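Local structure of hypothetical protein (Pseudomonas aeruginosa, 2H9F) at residues 17-22 against 105-110; 173-178 against 379-384. The protein probably isomerises methylaconitate as a PrpF-family enzyme and assembles as a pair of identical subunits. One frame throughout, in Å; residues are numbered along the deposited sequence.

Interaction 1 of 2, residues 17-22 against 105-110; sequences GGTSKG and CGNLST
Asn107, in the first turn of helix 106-118, reaches the 17-22 turn through its side-chain oxygen. Its OD1 accepts from the backbone N of Thr19 at 3.0 Å, with an N-H...O angle of 151°. The donor lies above the amide carbonyl plane, 51° out of it, so the bond misses the lone-pair directions. Thr19 OG1 stands 3.2 Å from the same OD1, a weak bond at most; chi1 of 55° swings this hydroxyl between the backbone N and the carbonyl carbon, and so over the amide.

The strands 7-17 and 20-26 form a beta hairpin here, and the helix start packs on its type II' turn, Gly17 to Ser20. Gly18, at positive phi, is the second residue of that turn; its CA lies 3.4 Å from Asn107 OD1.

Apolar contact comes from Leu108, whose CD2 meets Ser20 CB at 3.7 Å while CD1 reaches the CA of Gly22. Lys71 and Val73 of strand 71-77 also touch this leucine.

Cys105, the N-cap, accepts from Leu108 N through SG at 3.4 Å, a capping bond. Further bonds lie within the same segment: Asn107 O takes both Thr110 N and Thr110 OG1 from the same face of its plane, and Cys105 O receives Ser109 N and Ser109 OG from opposite faces.

Interaction 2 of 2, residues 173-178 against 379-384; sequences AEIVLE and RSARIL
An antiparallel beta bridge joins strand 175-180 to the long strand 369-386, and the contact sits at the point where the two strands diverge. Ile175 and Arg379 form a hydrogen-bonded pair: Ile175 N donates to Arg379 O at 2.8 Å, and Arg379 N returns a bond to Ile175 O at 2.9 Å. Both are nearly straight, with N-H...O angles of 171° and 174°.

Toward Ala173 and Ala381 the direct ladder gives way to a water bridge. Water 1 donates to Ala173 O and accepts from Ala381 N at 3.0 Å, so it joins two backbone groups that do not bond each other directly. Beside it, Ser380 CB packs against Ala173 O at 3.2 Å, while the serine hydroxyl bonds to Arg16 of strand 7-17.

The side chains of Ile175 and Arg379 leave the bridge on the same face, where Thr110 of helix 106-118 touches both. Leu177 CD1 lies alongside the aliphatic part of Arg379, 4.2 Å from its CD. Glu174 turns the other way, its carboxylate bonding to Ser378, and farther along strand 369-386 Arg382 forms a salt bridge with Asp60 of the second subunit. Ile175 extends its CG1 branch beside the backbone N (chi1 -64°) and on through an anti second torsion, which carries its terminal CD1 along the neighbouring strand to 4.0 Å from Ala381 CB.

In the fold
Interactions 1 and 2 have centres about 9 Å apart and meet along strand 369-386, which pairs with both strand 7-17 and strand 175-180. Gly18 N lies 2.9 Å from Ser380 O, a probable hydrogen bond from the hairpin turn to this strand. Arg379 probably bonds through NH1 to Gly106 O, at 3.1 Å, and its CB packs 3.4 Å from Thr110 OG1, tying the bridge of interaction 2 to the helix start of interaction 1. Lys21 CD and Leu384 CD1 touch at 3.5 Å, and Lys21 NZ bonds to His58 O and Gly61 O of the second subunit. A cobalt ion lies about 9 Å from the Ala173 side chain.

Interaction 1 of 2, residues 17-22 against 105-110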
loop_
_atom_site.group_PDB
_atom_site.type_symbol
_atom_site.label_atom_id
_atom_site.label_comp_id
_atom_site.label_asym_id
_atom_site.label_seq_id
_atom_site.Cartn_x
_atom_site.Cartn_y
_atom_site.Cartn_z
ATOM N N GLY A 17 -3.134 4.654 -13.430
ATOM C CA GLY A 17 -3.245 4.261 -14.846
ATOM C C GLY A 17 -3.766 2.850 -14.855
ATOM O O GLY A 17 -3.087 1.909 -14.418
ATOM N N GLY A 18 -4.984 2.699 -15.324
ATOM C CA GLY A 18 -5.645 1.415 -15.244
ATOM C C GLY A 18 -5.705 0.954 -13.799
ATOM O O GLY A 18 -6.223 1.662 -12.960
ATOM N N THR A 19 -5.178 -0.245 -13.519
ATOM C CA THR A 19 -5.280 -0.840 -12.175
ATOM C C THR A 19 -3.925 -0.785 -11.429
ATOM O O THR A 19 -3.708 -1.568 -10.497
ATOM C CB THR A 19 -5.790 -2.303 -12.250
ATOM O OG1 THR A 19 -4.927 -3.028 -13.129
ATOM C CG2 THR A 19 -7.209 -2.384 -12.771
ATOM N N SER A 20 -3.060 0.158 -11.830
ATOM C CA SER A 20 -1.813 0.448 -11.181
ATOM C C SER A 20 -1.703 1.928 -10.826
ATOM O O SER A 20 -2.411 2.763 -11.387
ATOM C CB SER A 20 -0.637 0.131 -12.128
ATOM O OG SER A 20 -0.583 -1.248 -12.394
ATOM N N LYS A 21 -0.794 2.233 -9.882
ATOM C CA LYS A 21 -0.412 3.619 -9.557
ATOM C C LYS A 21 1.070 3.758 -9.886
ATOM O O LYS A 21 1.841 2.850 -9.653
ATOM C CB LYS A 21 -0.643 3.949 -8.092
ATOM C CG LYS A 21 -2.106 3.985 -7.726
ATOM C CD LYS A 21 -2.366 4.573 -6.322
ATOM C CE LYS A 21 -2.019 3.625 -5.134
ATOM N NZ LYS A 21 -2.319 4.255 -3.845
ATOM N N GLY A 22 1.464 4.916 -10.395
ATOM C CA GLY A 22 2.861 5.178 -10.676
ATOM C C GLY A 22 3.194 6.655 -10.459
ATOM O O GLY A 22 2.311 7.516 -10.448
ATOM N N CYS A 105 4.081 -2.080 -18.816
ATOM C CA CYS A 105 2.850 -2.043 -18.081
ATOM C C CYS A 105 1.768 -1.428 -18.974
ATOM O O CYS A 105 1.746 -0.219 -19.226
ATOM C CB CYS A 105 3.041 -1.209 -16.806
ATOM S SG CYS A 105 1.657 -1.396 -15.784
ATOM N N GLY A 106 0.885 -2.276 -19.461
ATOM C CA GLY A 106 -0.219 -1.832 -20.277
ATOM C C GLY A 106 -1.179 -0.967 -19.490
ATOM O O GLY A 106 -1.862 -0.101 -20.064
ATOM N N ASN A 107 -1.248 -1.191 -18.167
ATOM C CA ASN A 107 -2.138 -0.364 -17.309
ATOM C C ASN A 107 -1.596 1.051 -17.209
ATOM O O ASN A 107 -2.375 2.005 -17.455
ATOM C CB ASN A 107 -2.422 -1.016 -15.947
ATOM C CG ASN A 107 -3.491 -2.079 -16.063
ATOM O OD1 ASN A 107 -4.694 -1.782 -16.029
ATOM N ND2 ASN A 107 -3.073 -3.308 -16.296
ATOM N N LEU A 108 -0.269 1.182 -16.958
ATOM C CA LEU A 108 0.334 2.513 -16.893
ATOM C C LEU A 108 0.427 3.217 -18.248
ATOM O O LEU A 108 0.508 4.439 -18.274
ATOM C CB LEU A 108 1.669 2.544 -16.123
ATOM C CG LEU A 108 1.578 2.465 -14.587
ATOM C CD1 LEU A 108 2.897 2.879 -13.985
ATOM C CD2 LEU A 108 0.408 3.245 -13.904
ATOM N N SER A 109 0.348 2.486 -19.363
ATOM C CA SER A 109 0.162 3.120 -20.706
ATOM C C SER A 109 -0.973 4.119 -20.744
ATOM O O SER A 109 -0.865 5.178 -21.350
ATOM C CB SER A 109 -0.126 2.046 -21.760
ATOM O OG SER A 109 0.937 1.117 -21.766
ATOM N N THR A 110 -2.078 3.762 -20.100
ATOM C CA THR A 110 -3.208 4.652 -20.030
ATOM C C THR A 110 -2.735 5.968 -19.404
ATOM O O THR A 110 -3.021 7.016 -19.940
ATOM C CB THR A 110 -4.353 4.043 -19.217
ATOM O OG1 THR A 110 -4.401 2.616 -19.417
ATOM C CG2 THR A 110 -5.661 4.658 -19.625
#

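Interaction 2 of 2, residues 173-178 against 379-384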
loop_
_atom_site.group_PDB
_atom_site.type_symbol
_atom_site.label_atom_id
_atom_site.label_comp_id
_atom_site.label_asym_id
_atom_site.label_seq_id
_atom_site.Cartn_x
_atom_site.Cartn_y
_atom_site.Cartn_z
ATOM N N ALA A 173 -13.262 8.582 -17.001
ATOM C CA ALA A 173 -13.458 8.718 -18.431
ATOM C C ALA A 173 -12.738 7.584 -19.125
ATOM O O ALA A 173 -11.655 7.147 -18.696
ATOM C CB ALA A 173 -12.894 10.053 -18.870
ATOM N N GLU A 174 -13.319 7.116 -20.219
ATOM C CA GLU A 174 -12.769 5.990 -20.978
ATOM C C GLU A 174 -11.656 6.468 -21.875
ATOM O O GLU A 174 -11.777 7.510 -22.521
ATOM C CB GLU A 174 -13.894 5.341 -21.809
ATOM C CG GLU A 174 -13.440 4.182 -22.616
ATOM C CD GLU A 174 -14.579 3.512 -23.385
ATOM O OE1 GLU A 174 -15.721 4.029 -23.343
ATOM O OE2 GLU A 174 -14.354 2.435 -23.986
ATOM N N ILE A 175 -10.540 5.755 -21.834
ATOM C CA ILE A 175 -9.431 5.951 -22.762
ATOM C C ILE A 175 -9.291 4.636 -23.508
ATOM O O ILE A 175 -9.008 3.598 -22.916
ATOM C CB ILE A 175 -8.108 6.243 -22.046
ATOM C CG1 ILE A 175 -8.223 7.575 -21.296
ATOM C CG2 ILE A 175 -6.973 6.345 -23.043
ATOM C CD1 ILE A 175 -7.089 7.903 -20.278
ATOM N N VAL A 176 -9.500 4.664 -24.815
ATOM C CA VAL A 176 -9.294 3.491 -25.652
ATOM C C VAL A 176 -7.816 3.446 -26.051
ATOM O O VAL A 176 -7.263 4.452 -26.477
ATOM C CB VAL A 176 -10.171 3.601 -26.942
ATOM C CG1 VAL A 176 -9.856 2.496 -27.928
ATOM C CG2 VAL A 176 -11.662 3.642 -26.578
ATOM N N LEU A 177 -7.192 2.274 -25.909
ATOM C CA LEU A 177 -5.818 2.064 -26.288
ATOM C C LEU A 177 -5.746 1.122 -27.459
ATOM O O LEU A 177 -6.491 0.144 -27.480
ATOM C CB LEU A 177 -5.031 1.428 -25.128
ATOM C CG LEU A 177 -4.934 2.161 -23.779
ATOM C CD1 LEU A 177 -4.343 1.223 -22.716
ATOM C CD2 LEU A 177 -4.121 3.466 -23.893
ATOM N N GLU A 178 -4.825 1.381 -28.395
ATOM C CA GLU A 178 -4.522 0.469 -29.488
ATOM C C GLU A 178 -3.046 0.114 -29.444
ATOM O O GLU A 178 -2.205 0.983 -29.590
ATOM C CB GLU A 178 -4.787 1.074 -30.887
ATOM C CG GLU A 178 -6.060 1.819 -31.022
ATOM C CD GLU A 178 -6.393 2.188 -32.479
ATOM O OE1 GLU A 178 -5.496 2.253 -33.330
ATOM O OE2 GLU A 178 -7.589 2.398 -32.754
ATOM N N ARG A 379 -9.369 1.518 -20.987
ATOM C CA ARG A 379 -8.986 1.696 -19.580
ATOM C C ARG A 379 -9.296 3.110 -19.176
ATOM O O ARG A 379 -10.036 3.823 -19.882
ATOM C CB ARG A 379 -7.504 1.334 -19.434
ATOM C CG ARG A 379 -7.308 -0.156 -19.635
ATOM C CD ARG A 379 -5.973 -0.661 -19.277
ATOM N NE ARG A 379 -6.042 -2.119 -19.330
ATOM C CZ ARG A 379 -5.052 -2.938 -19.720
ATOM N NH1 ARG A 379 -3.852 -2.476 -20.137
ATOM N NH2 ARG A 379 -5.288 -4.258 -19.710
ATOM N N SER A 380 -8.835 3.505 -17.999
ATOM C CA SER A 380 -9.036 4.872 -17.546
ATOM C C SER A 380 -7.819 5.246 -16.747
ATOM O O SER A 380 -7.113 4.373 -16.297
ATOM C CB SER A 380 -10.281 4.995 -16.687
ATOM O OG SER A 380 -10.124 4.344 -15.436
ATOM N N ALA A 381 -7.623 6.543 -16.554
ATOM C CA ALA A 381 -6.500 7.099 -15.787
ATOM C C ALA A 381 -6.974 8.352 -15.036
ATOM O O ALA A 381 -7.882 9.046 -15.475
ATOM C CB ALA A 381 -5.417 7.460 -16.682
ATOM N N ARG A 382 -6.357 8.654 -13.901
ATOM C CA ARG A 382 -6.539 9.963 -13.304
ATOM C C ARG A 382 -5.360 10.373 -12.433
ATOM O O ARG A 382 -4.647 9.528 -11.839
ATOM C CB ARG A 382 -7.826 10.034 -12.449
ATOM C CG ARG A 382 -7.903 9.076 -11.338
ATOM C CD ARG A 382 -9.279 9.184 -10.567
ATOM N NE ARG A 382 -9.216 10.234 -9.619
ATOM C CZ ARG A 382 -9.012 10.105 -8.313
ATOM N NH1 ARG A 382 -8.913 8.948 -7.680
ATOM N NH2 ARG A 382 -8.966 11.205 -7.602
ATOM N N ILE A 383 -5.159 11.686 -12.361
ATOM C CA ILE A 383 -4.174 12.265 -11.472
ATOM C C ILE A 383 -4.657 12.179 -10.036
ATOM O O ILE A 383 -5.795 12.572 -9.726
ATOM C CB ILE A 383 -3.828 13.742 -11.871
ATOM C CG1 ILE A 383 -3.007 13.745 -13.171
ATOM C CG2 ILE A 383 -3.009 14.428 -10.738
ATOM C CD1 ILE A 383 -2.830 15.170 -13.751
ATOM N N LEU A 384 -3.801 11.666 -9.161
ATOM C CA LEU A 384 -4.121 11.571 -7.729
ATOM C C LEU A 384 -3.471 12.732 -6.962
ATOM O O LEU A 384 -4.040 13.320 -6.079
ATOM C CB LEU A 384 -3.593 10.210 -7.180
ATOM C CG LEU A 384 -4.122 8.937 -7.880
ATOM C CD1 LEU A 384 -3.481 7.672 -7.352
ATOM C CD2 LEU A 384 -5.584 8.855 -7.780
HETATM O O HOH W 1 -9.710 8.404 -17.668
#